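Local coordinates for aspartate--tRNA(Asp/Asn) ligase (Sulfolobus tokodaii, PDB 1WYD), which is a non-discriminating aspartyl-tRNA synthetase that probably activates aspartate with ATP and transfers it to the acceptor ends of tRNA(Asp) and tRNA(Asn), at residues F6-T11 with A81-E86; E62-S67 with S96-P101; S187-K192 with D227-F232. One frame throughout, in Å; residues are numbered along the deposited sequence.

A synthetase built from a small tRNA-binding barrel and a large catalytic core illustrates how parts of one chain far apart in sequence are brought together. Contacts 1 and 2 belong to the OB-fold part, their centres about 24 Å apart, and their segments alternate along the chain: 6-11, 62-67, 81-86, 96-101. Strand 68-77 runs between them, leaving the turn of contact 2 and packing V75 against contact 1. Contact 3 comes later in sequence, in the class II core, with its centre about 47 Å from contact 1 and 49 Å from contact 2. There a helix meets the catalytic sheet beside the predicted aspartate pocket. Contacts 2 and 3 both touch the second subunit of the homodimer; contact 1 reaches it through F6.

Contact 1 (F6-T11 with A81-E86); sequences FIADVT and APRGIE
V10 and I85 meet with their side chains crossing at about a right angle, and one branch of each does the touching: V10 CG1 lies 3.7 Å from I85 CD1. The torsion of I85 explains how its two arms divide the work. With CG1 set between the backbone N and the carbonyl carbon (chi1 55°), one arm sends CD1 to the valine, while the other rests CG2 on the backbone, 4.0 Å from T11 C. R83 works differently. Its chain bends at chi3 (-92°), laying the guanidinium beside the short 3-10 turn of residues 7-9. A8 sits over one face of that flat group, its CB 4.1 Å from R83 NH1, whereas I7 comes in obliquely, its CG2 3.9 Å from R83 NH2 and its side chain at roughly a right angle to the arginine. Only apolar and van der Waals contacts join the two segments; the polar end of R83 is held by a hydrogen bond from NH2 to L45 O instead. Each segment is folded by its own bonds. D9 N donates to F6 O over 2.8 Å, and F6 N returns a bond to D9 OD1 over 3.1 Å, arriving well above the carboxylate plane. In the other segment I85 N bonds to P82 O at 2.9 Å across the bend that carries R83. The contact thus seats the N-terminal lead-in against the hairpin between strands 68-77 and 85-89 of the OB fold. I7 N and A8 N bond to D41 and T43, just at and beyond the end of strand 34-41, while W21 of strand 18-31 packs on I7, V10 and I85, and V75 of strand 68-77 on V10 and I85.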
loop_
_atom_site.group_PDB
_atom_site.type_symbol
_atom_site.label_atom_id
_atom_site.label_comp_id
_atom_site.label_asym_id
_atom_site.label_seq_id
_atom_site.Cartn_x
_atom_site.Cartn_y
_atom_site.Cartn_z
ATOM N N PHE B 6 -25.778 10.082 7.917
ATOM C CA PHE B 6 -24.728 11.071 7.805
ATOM C C PHE B 6 -25.359 12.390 7.413
ATOM O O PHE B 6 -26.371 12.411 6.708
ATOM C CB PHE B 6 -23.752 10.658 6.723
ATOM C CG PHE B 6 -22.799 9.589 7.153
ATOM C CD1 PHE B 6 -23.056 8.245 6.842
ATOM C CD2 PHE B 6 -21.638 9.916 7.859
ATOM C CE1 PHE B 6 -22.162 7.231 7.232
ATOM C CE2 PHE B 6 -20.735 8.906 8.265
ATOM C CZ PHE B 6 -21.005 7.559 7.938
ATOM N N ILE B 7 -24.757 13.494 7.842
ATOM C CA ILE B 7 -25.365 14.803 7.647
ATOM C C ILE B 7 -25.783 14.997 6.192
ATOM O O ILE B 7 -26.920 15.369 5.912
ATOM C CB ILE B 7 -24.412 15.921 8.123
ATOM C CG1 ILE B 7 -24.370 15.957 9.662
ATOM C CG2 ILE B 7 -24.786 17.283 7.515
ATOM C CD1 ILE B 7 -23.026 16.399 10.227
ATOM N N ALA B 8 -24.861 14.703 5.287
ATOM C CA ALA B 8 -25.034 14.895 3.857
ATOM C C ALA B 8 -26.143 14.010 3.229
ATOM O O ALA B 8 -26.613 14.298 2.135
ATOM C CB ALA B 8 -23.689 14.668 3.144
ATOM N N ASP B 9 -26.544 12.955 3.934
ATOM C CA ASP B 9 -27.600 12.031 3.504
ATOM C C ASP B 9 -29.014 12.646 3.479
ATOM O O ASP B 9 -29.922 12.107 2.815
ATOM C CB ASP B 9 -27.669 10.855 4.484
ATOM C CG ASP B 9 -26.538 9.875 4.327
ATOM O OD1 ASP B 9 -26.482 8.930 5.140
ATOM O OD2 ASP B 9 -25.686 9.940 3.429
ATOM N N VAL B 10 -29.197 13.732 4.240
ATOM C CA VAL B 10 -30.492 14.387 4.452
ATOM C C VAL B 10 -30.774 15.474 3.391
ATOM O O VAL B 10 -29.933 16.342 3.146
ATOM C CB VAL B 10 -30.562 14.999 5.886
ATOM C CG1 VAL B 10 -31.963 15.459 6.215
ATOM C CG2 VAL B 10 -30.079 13.994 6.937
ATOM N N THR B 11 -31.947 15.403 2.754
ATOM C CA THR B 11 -32.393 16.403 1.763
ATOM C C THR B 11 -33.685 17.076 2.242
ATOM O O THR B 11 -34.360 16.524 3.128
ATOM C CB THR B 11 -32.673 15.761 0.393
ATOM O OG1 THR B 11 -33.508 14.613 0.574
ATOM C CG2 THR B 11 -31.409 15.214 -0.243
ATOM N N ALA B 81 -30.839 27.586 5.312
ATOM C CA ALA B 81 -29.975 26.678 6.064
ATOM C C ALA B 81 -29.130 25.784 5.134
ATOM O O ALA B 81 -29.493 25.616 3.967
ATOM C CB ALA B 81 -30.827 25.830 6.991
ATOM N N PRO B 82 -28.041 25.187 5.648
ATOM C CA PRO B 82 -27.103 24.407 4.822
ATOM C C PRO B 82 -27.797 23.285 4.056
ATOM O O PRO B 82 -28.590 22.540 4.663
ATOM C CB PRO B 82 -26.150 23.793 5.858
ATOM C CG PRO B 82 -26.230 24.669 7.019
ATOM C CD PRO B 82 -27.631 25.177 7.069
ATOM N N ARG B 83 -27.502 23.166 2.758
ATOM C CA ARG B 83 -28.130 22.143 1.914
ATOM C C ARG B 83 -29.656 22.178 2.019
ATOM O O ARG B 83 -30.332 21.195 1.696
ATOM C CB ARG B 83 -27.671 20.752 2.334
ATOM C CG ARG B 83 -26.342 20.273 1.796
ATOM C CD ARG B 83 -25.895 18.973 2.488
ATOM N NE ARG B 83 -25.061 19.277 3.650
ATOM C CZ ARG B 83 -23.741 19.161 3.660
ATOM N NH1 ARG B 83 -23.097 18.714 2.582
ATOM N NH2 ARG B 83 -23.064 19.481 4.757
ATOM N N GLY B 84 -30.186 23.293 2.509
ATOM C CA GLY B 84 -31.619 23.465 2.660
ATOM C C GLY B 84 -32.275 22.865 3.896
ATOM O O GLY B 84 -33.505 22.863 3.982
ATOM N N ILE B 85 -31.486 22.372 4.850
ATOM C CA ILE B 85 -32.057 21.797 6.069
ATOM C C ILE B 85 -31.336 22.128 7.373
ATOM O O ILE B 85 -30.236 22.692 7.393
ATOM C CB ILE B 85 -32.197 20.256 5.976
ATOM C CG1 ILE B 85 -30.848 19.613 5.621
ATOM C CG2 ILE B 85 -33.349 19.855 5.046
ATOM C CD1 ILE B 85 -30.296 18.752 6.737
ATOM N N GLU B 86 -32.007 21.736 8.453
ATOM C CA GLU B 86 -31.493 21.776 9.801
ATOM C C GLU B 86 -32.239 20.728 10.629
ATOM O O GLU B 86 -33.369 20.357 10.305
ATOM C CB GLU B 86 -31.644 23.177 10.420
ATOM C CG GLU B 86 -32.878 23.948 9.995
ATOM C CD GLU B 86 -33.196 25.114 10.912
ATOM O OE1 GLU B 86 -32.392 26.084 10.976
ATOM O OE2 GLU B 86 -34.266 25.055 11.569
#

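Contact 2 (E62-S67 with S96-P101); sequences ELTQES and SKAKAP
A98 presses its methyl group against the type II beta turn T64-S67, which leads into strand 68-77 of the OB fold, and the hydroxyls of T64 and S67, at the two ends of that turn, lie against the main chain of A98. A98 CB points into the turn, 3.7 Å from Q65 O and 3.9 Å from E66 C. Beside it, A98 N donates a fairly straight bond to S67 OG (3.2 Å, 158° at the hydrogen). T64 OG1 stands between two oxygens, 3.1 Å from A98 O and 2.7 Å from S67 OG, both within reach of its single proton. The torsion of T64 puts it there: OG1 lies between the backbone N and the carbonyl carbon (chi1 60°), turned to the passing segment. On the near side of A98 in sequence, S67 CA makes a CA-H...O contact with S96 O at 3.3 Å. The next shell fixes the turn itself. Backbone bonds tie E66 and S67 to V25 on strand 18-31, and the carboxylate of E66 turns elsewhere, to salt bridges with R40 and R126. The other segment, which carries the chain out of the barrel, is held from outside as well: S96 OG bonds to M391 O of the second subunit, and A98 packs on Y389 of that subunit, so the seam lies at the dimer interface. Beyond A98 a water joins the two backbones, donating to K99 O, where the modelled length is doubtfully short, and to Q65 O at 2.9 Å.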
loop_
_atom_site.group_PDB
_atom_site.type_symbol
_atom_site.label_atom_id
_atom_site.label_comp_id
_atom_site.label_asym_id
_atom_site.label_seq_id
_atom_site.Cartn_x
_atom_site.Cartn_y
_atom_site.Cartn_z
ATOM N N GLU B 62 -23.810 22.546 28.222
ATOM C CA GLU B 62 -22.532 22.145 28.797
ATOM C C GLU B 62 -21.525 21.680 27.724
ATOM O O GLU B 62 -20.350 21.435 28.023
ATOM C CB GLU B 62 -22.736 21.113 29.910
ATOM C CG GLU B 62 -23.145 19.733 29.443
ATOM C CD GLU B 62 -23.364 18.780 30.618
ATOM O OE1 GLU B 62 -24.439 18.897 31.282
ATOM O OE2 GLU B 62 -22.457 17.924 30.876
ATOM N N LEU B 63 -22.013 21.622 26.481
ATOM C CA LEU B 63 -21.253 21.213 25.307
ATOM C C LEU B 63 -20.123 22.176 24.945
ATOM O O LEU B 63 -20.222 23.394 25.122
ATOM C CB LEU B 63 -22.205 21.081 24.108
ATOM C CG LEU B 63 -23.248 19.972 24.105
ATOM C CD1 LEU B 63 -23.988 19.968 22.764
ATOM C CD2 LEU B 63 -22.627 18.601 24.379
ATOM N N THR B 64 -19.049 21.625 24.396
ATOM C CA THR B 64 -17.855 22.394 24.098
ATOM C C THR B 64 -17.394 21.940 22.767
ATOM O O THR B 64 -17.718 20.823 22.367
ATOM C CB THR B 64 -16.764 22.072 25.121
ATOM O OG1 THR B 64 -16.460 20.659 25.061
ATOM C CG2 THR B 64 -17.323 22.283 26.524
ATOM N N GLN B 65 -16.609 22.769 22.086
ATOM C CA GLN B 65 -16.150 22.432 20.745
ATOM C C GLN B 65 -15.273 21.184 20.800
ATOM O O GLN B 65 -14.482 20.988 21.752
ATOM C CB GLN B 65 -15.416 23.608 20.110
ATOM C CG GLN B 65 -16.277 24.847 19.967
ATOM C CD GLN B 65 -15.501 25.973 19.290
ATOM O OE1 GLN B 65 -15.331 25.975 18.069
ATOM N NE2 GLN B 65 -15.016 26.912 20.072
ATOM N N GLU B 66 -15.461 20.342 19.788
ATOM C CA GLU B 66 -14.791 19.041 19.581
ATOM C C GLU B 66 -15.279 17.876 20.446
ATOM O O GLU B 66 -14.806 16.755 20.279
ATOM C CB GLU B 66 -13.249 19.139 19.550
ATOM C CG GLU B 66 -12.641 19.863 18.337
ATOM C CD GLU B 66 -13.276 19.532 16.981
ATOM O OE1 GLU B 66 -13.915 20.442 16.416
ATOM O OE2 GLU B 66 -13.139 18.391 16.464
ATOM N N SER B 67 -16.225 18.112 21.344
ATOM C CA SER B 67 -16.959 17.005 21.960
ATOM C C SER B 67 -17.720 16.191 20.929
ATOM O O SER B 67 -18.188 16.707 19.883
ATOM C CB SER B 67 -17.952 17.517 22.975
ATOM O OG SER B 67 -17.294 18.325 23.921
ATOM N N SER B 96 -18.297 11.691 24.275
ATOM C CA SER B 96 -16.946 11.991 24.687
ATOM C C SER B 96 -16.788 13.535 24.780
ATOM O O SER B 96 -16.890 14.257 23.766
ATOM C CB SER B 96 -15.970 11.363 23.677
ATOM O OG SER B 96 -14.624 11.564 24.052
ATOM N N LYS B 97 -16.561 14.015 26.001
ATOM C CA LYS B 97 -16.481 15.441 26.286
ATOM C C LYS B 97 -15.046 15.894 26.053
ATOM O O LYS B 97 -14.127 15.160 26.331
ATOM C CB LYS B 97 -16.919 15.690 27.731
ATOM C CG LYS B 97 -17.340 17.125 28.095
ATOM C CD LYS B 97 -17.033 17.465 29.594
ATOM C CE LYS B 97 -18.005 16.756 30.569
ATOM N NZ LYS B 97 -18.016 17.355 31.950
ATOM N N ALA B 98 -14.857 17.074 25.487
ATOM C CA ALA B 98 -13.516 17.602 25.254
ATOM C C ALA B 98 -13.169 18.691 26.270
ATOM O O ALA B 98 -13.992 19.539 26.581
ATOM C CB ALA B 98 -13.408 18.156 23.845
ATOM N N LYS B 99 -11.948 18.653 26.789
ATOM C CA LYS B 99 -11.401 19.765 27.556
ATOM C C LYS B 99 -11.542 21.099 26.800
ATOM O O LYS B 99 -11.561 21.154 25.559
ATOM C CB LYS B 99 -9.930 19.512 27.927
ATOM C CG LYS B 99 -9.707 18.313 28.828
ATOM C CD LYS B 99 -8.631 18.625 29.882
ATOM C CE LYS B 99 -8.104 17.353 30.568
ATOM N NZ LYS B 99 -9.149 16.579 31.328
ATOM N N ALA B 100 -11.650 22.176 27.570
ATOM C CA ALA B 100 -11.841 23.509 27.019
ATOM C C ALA B 100 -10.919 24.427 27.801
ATOM O O ALA B 100 -10.690 24.175 28.979
ATOM C CB ALA B 100 -13.274 23.927 27.188
ATOM N N PRO B 101 -10.374 25.460 27.156
ATOM C CA PRO B 101 -10.591 25.714 25.731
ATOM C C PRO B 101 -9.664 24.846 24.905
ATOM O O PRO B 101 -8.750 24.195 25.448
ATOM C CB PRO B 101 -10.144 27.168 25.590
ATOM C CG PRO B 101 -8.987 27.263 26.559
ATOM C CD PRO B 101 -9.491 26.476 27.756
HETATM O O HOH W 1 -13.390 22.223 24.183
#

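Contact 3 (S187-K192 with D227-F232); sequences SPQLYK and DVEMAF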
loop_
_atom_site.group_PDB
_atom_site.type_symbol
_atom_site.label_atom_id
_atom_site.label_comp_id
_atom_site.label_asym_id
_atom_site.label_seq_id
_atom_site.Cartn_x
_atom_site.Cartn_y
_atom_site.Cartn_z
ATOM N N SER B 187 13.978 2.856 -1.966
ATOM C CA SER B 187 13.124 2.670 -3.123
ATOM C C SER B 187 13.073 1.178 -3.326
ATOM O O SER B 187 13.960 0.497 -2.834
ATOM C CB SER B 187 13.726 3.385 -4.320
ATOM O OG SER B 187 14.292 2.485 -5.254
ATOM N N PRO B 188 12.051 0.637 -3.977
ATOM C CA PRO B 188 12.026 -0.805 -4.204
ATOM C C PRO B 188 12.911 -1.238 -5.382
ATOM O O PRO B 188 12.955 -2.460 -5.654
ATOM C CB PRO B 188 10.551 -1.088 -4.473
ATOM C CG PRO B 188 10.016 0.163 -4.974
ATOM C CD PRO B 188 10.864 1.298 -4.539
ATOM N N GLN B 189 13.614 -0.269 -6.012
ATOM C CA GLN B 189 14.380 -0.432 -7.265
ATOM C C GLN B 189 14.775 -1.850 -7.699
ATOM O O GLN B 189 14.258 -2.353 -8.706
ATOM C CB GLN B 189 15.615 0.475 -7.298
ATOM C CG GLN B 189 16.231 0.618 -8.690
ATOM C CD GLN B 189 15.209 1.119 -9.719
ATOM O OE1 GLN B 189 14.586 2.157 -9.499
ATOM N NE2 GLN B 189 15.028 0.382 -10.834
ATOM N N LEU B 190 15.718 -2.461 -7.000
ATOM C CA LEU B 190 16.203 -3.774 -7.378
ATOM C C LEU B 190 15.096 -4.818 -7.353
ATOM O O LEU B 190 14.996 -5.629 -8.276
ATOM C CB LEU B 190 17.356 -4.233 -6.446
ATOM C CG LEU B 190 17.727 -5.732 -6.502
ATOM C CD1 LEU B 190 18.389 -6.109 -7.840
ATOM C CD2 LEU B 190 18.652 -6.136 -5.328
ATOM N N TYR B 191 14.250 -4.778 -6.324
ATOM C CA TYR B 191 13.247 -5.816 -6.125
ATOM C C TYR B 191 12.136 -5.797 -7.170
ATOM O O TYR B 191 11.660 -6.871 -7.576
ATOM C CB TYR B 191 12.723 -5.781 -4.708
ATOM C CG TYR B 191 13.822 -6.169 -3.703
ATOM C CD1 TYR B 191 14.583 -5.183 -3.058
ATOM C CD2 TYR B 191 14.130 -7.509 -3.450
ATOM C CE1 TYR B 191 15.603 -5.522 -2.147
ATOM C CE2 TYR B 191 15.146 -7.862 -2.552
ATOM C CZ TYR B 191 15.882 -6.855 -1.908
ATOM O OH TYR B 191 16.893 -7.176 -1.023
ATOM N N LYS B 192 11.759 -4.606 -7.632
ATOM C CA LYS B 192 10.665 -4.493 -8.589
ATOM C C LYS B 192 11.166 -4.898 -9.965
ATOM O O LYS B 192 10.430 -5.492 -10.747
ATOM C CB LYS B 192 10.020 -3.088 -8.567
ATOM C CG LYS B 192 10.905 -1.976 -9.029
ATOM C CD LYS B 192 10.283 -0.615 -8.791
ATOM C CE LYS B 192 11.097 0.447 -9.550
ATOM N NZ LYS B 192 10.605 1.819 -9.403
ATOM N N ASP B 227 5.557 3.100 -7.359
ATOM C CA ASP B 227 6.541 2.482 -8.263
ATOM C C ASP B 227 5.933 1.511 -9.224
ATOM O O ASP B 227 5.001 0.749 -8.870
ATOM C CB ASP B 227 7.624 1.736 -7.472
ATOM C CG ASP B 227 8.639 2.670 -6.896
ATOM O OD1 ASP B 227 9.595 3.067 -7.623
ATOM O OD2 ASP B 227 8.556 3.092 -5.739
ATOM N N VAL B 228 6.520 1.475 -10.416
ATOM C CA VAL B 228 5.998 0.691 -11.514
ATOM C C VAL B 228 7.151 0.188 -12.322
ATOM O O VAL B 228 8.060 0.945 -12.625
ATOM C CB VAL B 228 5.098 1.580 -12.364
ATOM C CG1 VAL B 228 4.733 0.918 -13.696
ATOM C CG2 VAL B 228 3.869 1.968 -11.549
ATOM N N GLU B 229 7.120 -1.084 -12.679
ATOM C CA GLU B 229 8.213 -1.684 -13.420
ATOM C C GLU B 229 7.560 -2.562 -14.472
ATOM O O GLU B 229 6.643 -3.314 -14.159
ATOM C CB GLU B 229 9.150 -2.496 -12.479
ATOM C CG GLU B 229 10.586 -2.685 -12.989
ATOM C CD GLU B 229 11.381 -1.382 -13.180
ATOM O OE1 GLU B 229 12.353 -1.365 -13.963
ATOM O OE2 GLU B 229 11.076 -0.356 -12.532
ATOM N N MET B 230 7.989 -2.435 -15.721
ATOM C CA MET B 230 7.296 -3.050 -16.847
ATOM C C MET B 230 8.282 -3.783 -17.753
ATOM O O MET B 230 9.148 -3.177 -18.358
ATOM C CB MET B 230 6.492 -1.979 -17.605
ATOM C CG MET B 230 5.544 -2.512 -18.647
ATOM S SD MET B 230 4.756 -1.212 -19.747
ATOM C CE MET B 230 3.270 -2.000 -20.001
ATOM N N ALA B 231 8.186 -5.107 -17.793
ATOM C CA ALA B 231 8.999 -5.881 -18.726
ATOM C C ALA B 231 8.520 -5.710 -20.177
ATOM O O ALA B 231 7.316 -5.469 -20.425
ATOM C CB ALA B 231 9.076 -7.350 -18.323
ATOM N N PHE B 232 9.499 -5.790 -21.091
ATOM C CA PHE B 232 9.334 -5.583 -22.544
ATOM C C PHE B 232 8.782 -4.209 -22.832
ATOM O O PHE B 232 7.788 -4.046 -23.525
ATOM C CB PHE B 232 8.498 -6.700 -23.207
ATOM C CG PHE B 232 9.018 -8.079 -22.909
ATOM C CD1 PHE B 232 8.413 -8.870 -21.936
ATOM C CD2 PHE B 232 10.141 -8.564 -23.560
ATOM C CE1 PHE B 232 8.916 -10.146 -21.637
ATOM C CE2 PHE B 232 10.642 -9.836 -23.270
ATOM C CZ PHE B 232 10.031 -10.633 -22.310
#
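K192 and D227 form the charged centre, a salt bridge from NZ to OD1 modelled at 2.4 Å, too short for the exact length to be trusted. E229 completes the network more loosely: its OE2 is 3.8 Å from K192 NZ, a long salt bridge, yet only 3.1 Å from the methylene K192 CE. With CG between the backbone N and the carbonyl carbon (chi1 66°), the lysine chain beyond it runs extended toward the two acids, crossing each at about a right angle. OE2 of E229 has its stronger partner in R359, a predicted aspartate-binding residue, and an alanine here would probably leave that arginine without this carboxylate and K192 with D227 as its remaining acid in the network. This is where helix 189-199, whose first residues belong to the predicted aspartate-binding region, packs on strand 222-231 of the largely antiparallel class II catalytic sheet. Among the remaining packing contacts, the side chains of P188 and D227 approach each other from opposite directions, P188 CD 3.2 Å from D227 OD2, and E229 CG rests 3.6 Å from K192 O. A side-chain cap leads into the helix: Q189 N donates to S187 OG at 2.9 Å.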